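Local coordinates for protein extracellular ligand-binding receptor (Sphaerobacter thermophilus, PDB 4ZPJ) that probably binds a small solute outside the membrane and hands it to an ABC transporter, as substrate-binding proteins of the leucine-binding family do, at residues Q104-Q107 and A108-K111; A135-D138 and I139-A143; Q234-G237 and P238-Q241. All blocks are in the same frame, centred on the assembly; numbering follows the deposited sequence.

Interaction 1: Q104-Q107 and A108-K111; sequences QPEQ and AITK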
loop_
_atom_site.group_PDB
_atom_site.type_symbol
_atom_site.label_atom_id
_atom_site.label_comp_id
_atom_site.label_asym_id
_atom_site.label_seq_id
_atom_site.Cartn_x
_atom_site.Cartn_y
_atom_site.Cartn_z
ATOM N N GLN A 104 -16.946 -4.334 6.052
ATOM C CA GLN A 104 -18.243 -4.606 5.390
ATOM C C GLN A 104 -18.808 -3.386 4.678
ATOM O O GLN A 104 -19.117 -2.385 5.326
ATOM C CB GLN A 104 -19.305 -5.051 6.417
ATOM C CG GLN A 104 -18.953 -6.295 7.213
ATOM C CD GLN A 104 -19.013 -7.567 6.384
ATOM O OE1 GLN A 104 -19.706 -7.632 5.358
ATOM N NE2 GLN A 104 -18.288 -8.593 6.828
ATOM N N PRO A 105 -19.015 -3.483 3.354
ATOM C CA PRO A 105 -19.584 -2.369 2.581
ATOM C C PRO A 105 -20.791 -1.666 3.205
ATOM O O PRO A 105 -20.785 -0.441 3.296
ATOM C CB PRO A 105 -19.965 -3.044 1.267
ATOM C CG PRO A 105 -18.854 -4.044 1.079
ATOM C CD PRO A 105 -18.608 -4.600 2.471
ATOM N N GLU A 106 -21.791 -2.423 3.661
ATOM C CA GLU A 106 -22.978 -1.754 4.217
ATOM C C GLU A 106 -22.626 -1.021 5.508
ATOM O O GLU A 106 -23.081 0.104 5.675
ATOM C CB GLU A 106 -24.214 -2.663 4.377
ATOM C CG GLU A 106 -25.246 -2.577 3.217
ATOM C CD GLU A 106 -25.927 -1.197 3.046
ATOM O OE1 GLU A 106 -26.064 -0.439 4.051
ATOM O OE2 GLU A 106 -26.337 -0.867 1.896
ATOM N N GLN A 107 -21.787 -1.594 6.373
ATOM C CA GLN A 107 -21.352 -0.890 7.556
ATOM C C GLN A 107 -20.455 0.306 7.179
ATOM O O GLN A 107 -20.479 1.299 7.868
ATOM C CB GLN A 107 -20.662 -1.846 8.558
ATOM C CG GLN A 107 -20.347 -1.207 9.924
ATOM C CD GLN A 107 -20.020 -2.217 11.025
ATOM O OE1 GLN A 107 -20.625 -3.293 11.106
ATOM N NE2 GLN A 107 -19.089 -1.862 11.899
ATOM N N ALA A 108 -19.717 0.235 6.061
ATOM C CA ALA A 108 -18.867 1.356 5.626
ATOM C C ALA A 108 -19.752 2.535 5.282
ATOM O O ALA A 108 -19.448 3.668 5.633
ATOM C CB ALA A 108 -17.998 0.978 4.434
ATOM N N ILE A 109 -20.881 2.231 4.655
ATOM C CA ILE A 109 -21.888 3.222 4.274
ATOM C C ILE A 109 -22.538 3.914 5.473
ATOM O O ILE A 109 -22.631 5.148 5.534
ATOM C CB ILE A 109 -22.989 2.546 3.412
ATOM C CG1 ILE A 109 -22.571 2.540 1.936
ATOM C CG2 ILE A 109 -24.344 3.227 3.559
ATOM C CD1 ILE A 109 -23.143 1.371 1.155
ATOM N N THR A 110 -22.999 3.107 6.408
ATOM C CA THR A 110 -23.577 3.589 7.634
ATOM C C THR A 110 -22.545 4.435 8.373
ATOM O O THR A 110 -22.802 5.551 8.777
ATOM C CB THR A 110 -23.988 2.394 8.539
ATOM O OG1 THR A 110 -24.992 1.598 7.874
ATOM C CG2 THR A 110 -24.524 2.894 9.890
ATOM N N LYS A 111 -21.376 3.883 8.597
ATOM C CA LYS A 111 -20.353 4.654 9.293
ATOM C C LYS A 111 -20.022 5.970 8.599
ATOM O O LYS A 111 -19.862 6.980 9.266
ATOM C CB LYS A 111 -19.095 3.800 9.525
ATOM C CG LYS A 111 -19.311 2.678 10.564
ATOM C CD LYS A 111 -20.173 3.119 11.752
ATOM C CE LYS A 111 -20.228 2.076 12.856
ATOM N NZ LYS A 111 -18.951 2.017 13.576
#
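Ala108 N bonds to Gln104 O at 2.8 Å and closes the first turn of helix 105-117. Gln104 is the N-cap residue, and Pro105 is the first residue of the helix. The ring nitrogen of Pro105 has no hydrogen to donate. This costs little here, because first-turn amides have no helical carbonyl before them. The bonds of Ile109 N to Pro105 O, Thr110 N to Glu106 O and Lys111 N to Gln107 O continue the pattern.

The tight part faces helix 130-142. Ala108 CB lies 3.3 Å from Pro105 O and also touches Glu132 and Val136. Ile109 sits beside it. Ile109 CD1 is 3.7 Å from Pro105 O, and the Ile109 side chain meets Ile139.

The other side is looser and more polar. Thr110 OG1 gives Glu106 O a second donor at 3.3 Å. It comes from 36° above the carbonyl plane. The hydroxyl reaches back one turn because OG1 lies beside the backbone N (chi1 -62°). The Glu106 carboxylate is exposed, and its slight contact with Ile109 belongs to one of two conformers. Gln107 and Lys111 run alongside each other and point the same way, with Gln107 CG 4.1 Å from Lys111 CG. Gln107 is extended, and its NE2 bonds to Asp100 O. Lys111 is bent at two of its torsions, and its NZ bonds to Asp100 O and to Glu99 OE1.

Glu99 is a zinc ligand seen in this protein, and a zinc ion lies about 4 Å from the nearest atom of the Lys111 side chain. The lysine and the metal thus probably share one acidic patch. The lysine would probably offset part of the negative charge there.

Interaction 2: A135-D138 and I139-A143; sequences AVRD and ILVQA. With ZN (zinc ion), chain M.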
loop_
_atom_site.group_PDB
_atom_site.type_symbol
_atom_site.label_atom_id
_atom_site.label_comp_id
_atom_site.label_asym_id
_atom_site.label_seq_id
_atom_site.Cartn_x
_atom_site.Cartn_y
_atom_site.Cartn_z
ATOM N N ALA A 135 -18.328 1.084 -2.459
ATOM C CA ALA A 135 -19.643 1.313 -1.868
ATOM C C ALA A 135 -19.803 2.735 -1.282
ATOM O O ALA A 135 -20.890 3.231 -1.240
ATOM C CB ALA A 135 -19.966 0.238 -0.838
ATOM N N VAL A 136 -18.750 3.437 -0.881
ATOM C CA VAL A 136 -18.973 4.808 -0.280
ATOM C C VAL A 136 -18.585 6.012 -1.195
ATOM O O VAL A 136 -18.839 7.203 -0.887
ATOM C CB VAL A 136 -18.244 4.922 1.071
ATOM C CG1 VAL A 136 -18.718 3.872 2.024
ATOM C CG2 VAL A 136 -16.706 4.818 0.902
ATOM N N ARG A 137 -17.995 5.706 -2.341
ATOM C CA ARG A 137 -17.463 6.749 -3.248
ATOM C C ARG A 137 -18.475 7.814 -3.578
ATOM O O ARG A 137 -18.216 9.024 -3.374
ATOM C CB ARG A 137 -16.953 6.111 -4.543
ATOM C CG ARG A 137 -16.284 7.093 -5.501
ATOM C CD ARG A 137 -17.258 7.453 -6.596
ATOM N NE ARG A 137 -16.686 8.436 -7.486
ATOM C CZ ARG A 137 -17.371 9.415 -8.078
ATOM N NH1 ARG A 137 -16.717 10.273 -8.870
ATOM N NH2 ARG A 137 -18.682 9.539 -7.885
ATOM N N ASP A 138 -19.615 7.382 -4.109
ATOM C CA ASP A 138 -20.713 8.287 -4.442
ATOM C C ASP A 138 -21.172 9.111 -3.234
ATOM O O ASP A 138 -21.429 10.303 -3.374
ATOM C CB ASP A 138 -21.882 7.535 -5.137
ATOM C CG ASP A 138 -21.625 7.315 -6.652
ATOM O OD1 ASP A 138 -20.534 7.673 -7.125
ATOM O OD2 ASP A 138 -22.477 6.797 -7.405
ATOM N N ILE A 139 -21.215 8.520 -2.042
ATOM C CA ILE A 139 -21.593 9.286 -0.834
ATOM C C ILE A 139 -20.579 10.387 -0.547
ATOM O O ILE A 139 -20.917 11.531 -0.313
ATOM C CB ILE A 139 -21.755 8.358 0.396
ATOM C CG1 ILE A 139 -23.077 7.538 0.283
ATOM C CG2 ILE A 139 -21.780 9.151 1.683
ATOM C CD1 ILE A 139 -23.008 6.166 0.920
ATOM N N LEU A 140 -19.311 10.040 -0.574
ATOM C CA LEU A 140 -18.301 11.030 -0.306
ATOM C C LEU A 140 -18.363 12.160 -1.324
ATOM O O LEU A 140 -18.322 13.328 -0.946
ATOM C CB LEU A 140 -16.943 10.383 -0.279
ATOM C CG LEU A 140 -16.713 9.336 0.822
ATOM C CD1 LEU A 140 -15.363 8.703 0.571
ATOM C CD2 LEU A 140 -16.742 9.959 2.203
ATOM N N VAL A 141 -18.536 11.822 -2.594
ATOM C CA VAL A 141 -18.532 12.852 -3.657
ATOM C C VAL A 141 -19.763 13.713 -3.593
ATOM O O VAL A 141 -19.676 14.948 -3.631
ATOM C CB VAL A 141 -18.370 12.246 -5.075
ATOM C CG1 VAL A 141 -18.562 13.327 -6.161
ATOM C CG2 VAL A 141 -17.003 11.575 -5.193
ATOM N N GLN A 142 -20.917 13.074 -3.422
ATOM C CA GLN A 142 -22.157 13.829 -3.302
ATOM C C GLN A 142 -22.063 14.772 -2.126
ATOM O O GLN A 142 -22.522 15.900 -2.191
ATOM C CB GLN A 142 -23.363 12.916 -3.139
ATOM C CG GLN A 142 -24.681 13.648 -3.427
ATOM C CD GLN A 142 -25.903 13.003 -2.771
ATOM O OE1 GLN A 142 -26.945 12.804 -3.415
ATOM N NE2 GLN A 142 -25.792 12.697 -1.477
ATOM N N ALA A 143 -21.465 14.316 -1.038
ATOM C CA ALA A 143 -21.308 15.188 0.128
ATOM C C ALA A 143 -20.146 16.227 0.007
ATOM O O ALA A 143 -19.964 17.056 0.880
ATOM C CB ALA A 143 -21.153 14.341 1.385
HETATM ZN ZN ZN M . -21.461 5.516 -8.869
HETATM O O HOH W 1 -23.565 5.542 -9.579
HETATM O O HOH W 2 -19.331 4.484 -7.975
#
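Val141 CG2 lies over one face of the guanidinium of Arg137, one turn earlier on helix 130-142. This helix is the crossover of a beta-alpha-beta unit, between strands 123-126 and 147-149. The methyl sits above the centre of the flat group, with Val141 CG2 3.6 Å from Arg137 CZ. Two torsions bring the group there. CG of Arg137 is anti to the backbone N (chi1 -175°), and the chain then bends sharply at chi2 (-101°). Val141 meets it with CG2 set beside its own backbone N.

The guanidinium is held by several bonds. NE bonds to Met163 O and NH1 to Arg164 O. Arg137 NH2 forms a salt bridge with its neighbour in sequence, 2.7 Å from Asp138 OD1. With an alanine here, Asp138 OD1 would probably lose its charged mate, and Val141 CG2 would lose the flat surface it rests on.

On the buried side, Val136 and Leu140 lie side by side and point the same way. Val136 CG2 is 4.1 Å from Leu140 CD1. Both residues touch Thr112 of helix 105-117. Ile139 touches Arg113 of the same helix.

Backbone bonds from Leu140 N to Val136 O, Val141 N to Arg137 O and Gln142 N to Asp138 O join the two segments. The Asp138 carboxylate divides its oxygens between two positive partners. OD1 takes the arginine. Asp138 OD2 binds a zinc ion at 2.2 Å, and two waters also bind the metal, water 1 at 2.2 Å and water 2 at 2.5 Å from the zinc.

Interaction 3: Q234-G237 and P238-Q241; sequences QDFG and PYLQ. With ZN (zinc ion), chain F.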
loop_
_atom_site.group_PDB
_atom_site.type_symbol
_atom_site.label_atom_id
_atom_site.label_comp_id
_atom_site.label_asym_id
_atom_site.label_seq_id
_atom_site.Cartn_x
_atom_site.Cartn_y
_atom_site.Cartn_z
ATOM N N GLN A 234 -4.520 -23.887 1.161
ATOM C CA GLN A 234 -3.709 -24.519 2.161
ATOM C C GLN A 234 -2.548 -25.281 1.490
ATOM O O GLN A 234 -1.386 -25.127 1.863
ATOM C CB GLN A 234 -4.597 -25.501 2.914
ATOM C CG GLN A 234 -4.358 -25.502 4.401
ATOM C CD GLN A 234 -4.882 -24.250 5.067
ATOM O OE1 GLN A 234 -5.937 -23.731 4.703
ATOM N NE2 GLN A 234 -4.145 -23.755 6.044
ATOM N N ASP A 235 -2.888 -26.094 0.489
ATOM C CA ASP A 235 -1.913 -26.893 -0.279
ATOM C C ASP A 235 -1.634 -26.129 -1.558
ATOM O O ASP A 235 -2.468 -26.101 -2.454
ATOM C CB ASP A 235 -2.480 -28.332 -0.624
ATOM C CG ASP A 235 -1.421 -29.274 -1.327
ATOM O OD1 ASP A 235 -0.240 -28.789 -1.493
ATOM O OD2 ASP A 235 -1.737 -30.508 -1.717
ATOM N N PHE A 236 -0.456 -25.541 -1.667
ATOM C CA PHE A 236 -0.087 -24.815 -2.916
ATOM C C PHE A 236 0.543 -25.778 -3.958
ATOM O O PHE A 236 0.671 -25.426 -5.134
ATOM C CB PHE A 236 0.791 -23.577 -2.652
ATOM C CG PHE A 236 -0.002 -22.347 -2.297
ATOM C CD1 PHE A 236 -0.695 -21.639 -3.272
ATOM C CD2 PHE A 236 -0.084 -21.899 -0.985
ATOM C CE1 PHE A 236 -1.458 -20.529 -2.936
ATOM C CE2 PHE A 236 -0.832 -20.767 -0.648
ATOM C CZ PHE A 236 -1.518 -20.086 -1.619
ATOM N N GLY A 237 0.918 -26.976 -3.511
ATOM C CA GLY A 237 1.323 -28.111 -4.409
ATOM C C GLY A 237 0.804 -28.049 -5.844
ATOM O O GLY A 237 1.574 -27.971 -6.786
ATOM N N PRO A 238 -0.521 -28.054 -6.020
ATOM C CA PRO A 238 -1.017 -28.146 -7.396
ATOM C C PRO A 238 -0.672 -26.907 -8.191
ATOM O O PRO A 238 -0.266 -27.023 -9.338
ATOM C CB PRO A 238 -2.543 -28.322 -7.218
ATOM C CG PRO A 238 -2.695 -28.869 -5.815
ATOM C CD PRO A 238 -1.624 -28.106 -5.048
ATOM N N TYR A 239 -0.783 -25.737 -7.570
ATOM C CA TYR A 239 -0.511 -24.467 -8.264
ATOM C C TYR A 239 0.968 -24.332 -8.558
ATOM O O TYR A 239 1.323 -23.810 -9.577
ATOM C CB TYR A 239 -1.046 -23.294 -7.461
ATOM C CG TYR A 239 -2.494 -23.533 -7.161
ATOM C CD1 TYR A 239 -3.466 -23.304 -8.134
ATOM C CD2 TYR A 239 -2.890 -24.097 -5.958
ATOM C CE1 TYR A 239 -4.804 -23.607 -7.893
ATOM C CE2 TYR A 239 -4.232 -24.409 -5.706
ATOM C CZ TYR A 239 -5.185 -24.155 -6.672
ATOM O OH TYR A 239 -6.504 -24.459 -6.436
ATOM N N LEU A 240 1.803 -24.837 -7.653
ATOM C CA LEU A 240 3.238 -24.903 -7.817
ATOM C C LEU A 240 3.619 -25.785 -8.976
ATOM O O LEU A 240 4.458 -25.415 -9.799
ATOM C CB LEU A 240 3.911 -25.427 -6.547
ATOM C CG LEU A 240 3.897 -24.489 -5.309
ATOM C CD1 LEU A 240 4.788 -25.050 -4.223
ATOM C CD2 LEU A 240 4.345 -23.076 -5.620
ATOM N N GLN A 241 2.986 -26.942 -9.055
ATOM C CA GLN A 241 3.202 -27.812 -10.195
ATOM C C GLN A 241 2.822 -27.068 -11.499
ATOM O O GLN A 241 3.608 -27.048 -12.435
ATOM C CB GLN A 241 2.537 -29.199 -9.986
ATOM C CG GLN A 241 3.461 -30.142 -9.187
ATOM C CD GLN A 241 2.874 -31.513 -8.813
ATOM O OE1 GLN A 241 3.528 -32.303 -8.116
ATOM N NE2 GLN A 241 1.656 -31.811 -9.292
HETATM ZN ZN ZN F . -0.385 -31.608 -2.247
#
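Asp235 has its carboxylate against the Pro238 ring while it binds a zinc ion and gives a helix start a weak capping bond. Asp235 OD2 is 1.8 Å from the zinc, a short bond whose exact length is doubtful. Asp235 OD1 takes the capping bond from Gly237 N at 2.9 Å, bent to 123° at the hydrogen. The side chain reaches both partners because CG stands anti to the backbone N (chi1 -175°). Pro238 crosses it obliquely, with Pro238 CD 3.9 Å from Asp235 OD1. Gly237 has no side chain, and this leaves room for the carboxylate close to its backbone.

Helix 237-246 starts here. Leu240 N bonds to Phe236 O at 2.8 Å, and Gln241 N bonds to Gly237 O at 2.9 Å. Pro238 lies within this first turn.

The apolar side chains anchor the turn inside the domain. Phe236 CB lies 4.2 Å from Leu240 CG, and Phe236 CD1 lies 4.3 Å from Tyr239 CD2. The Phe236 ring also meets the His257 ring, with the planes nearly perpendicular. Leu240 packs on Phe266 and Tyr270 of helix 261-272. Tyr239 packs instead on Ala229 of strand 222-229 and on the loop with Pro230 and Thr233. The edge of its ring comes near Asp235 O. From helix 261-272, the Gln269 amide bonds to the backbone at Phe236 N and Gln234 O and so pins the turn.

The exposed side carries the Asp235 carboxylate, and the buried side is apolar. The zinc ion and the helix N terminus would both be expected to favour a negative Asp235, so this carboxylate is likely to stay ionised.

Overall arrangement
From the N terminus, interaction 1 comes first, at the start of helix 105-117, which follows strand 92-100. Interaction 2 lies on the next helix, 130-142, after strand 123-126. Interaction 3 comes much later, where the loop after strand 222-229 enters helix 237-246. The three lie in series. None nests in or crosses another, and each closes only a helical turn. Interactions 1 and 2 touch through their helices, where Ile109 also meets Ala135, so two neighbouring helices beside the six-stranded mixed sheet are joined. Interaction 3 lies at the start of a helix that follows an edge strand of the four-stranded parallel sheet. Its centre is about 36 Å from that of interaction 1 and 41 Å from that of interaction 2.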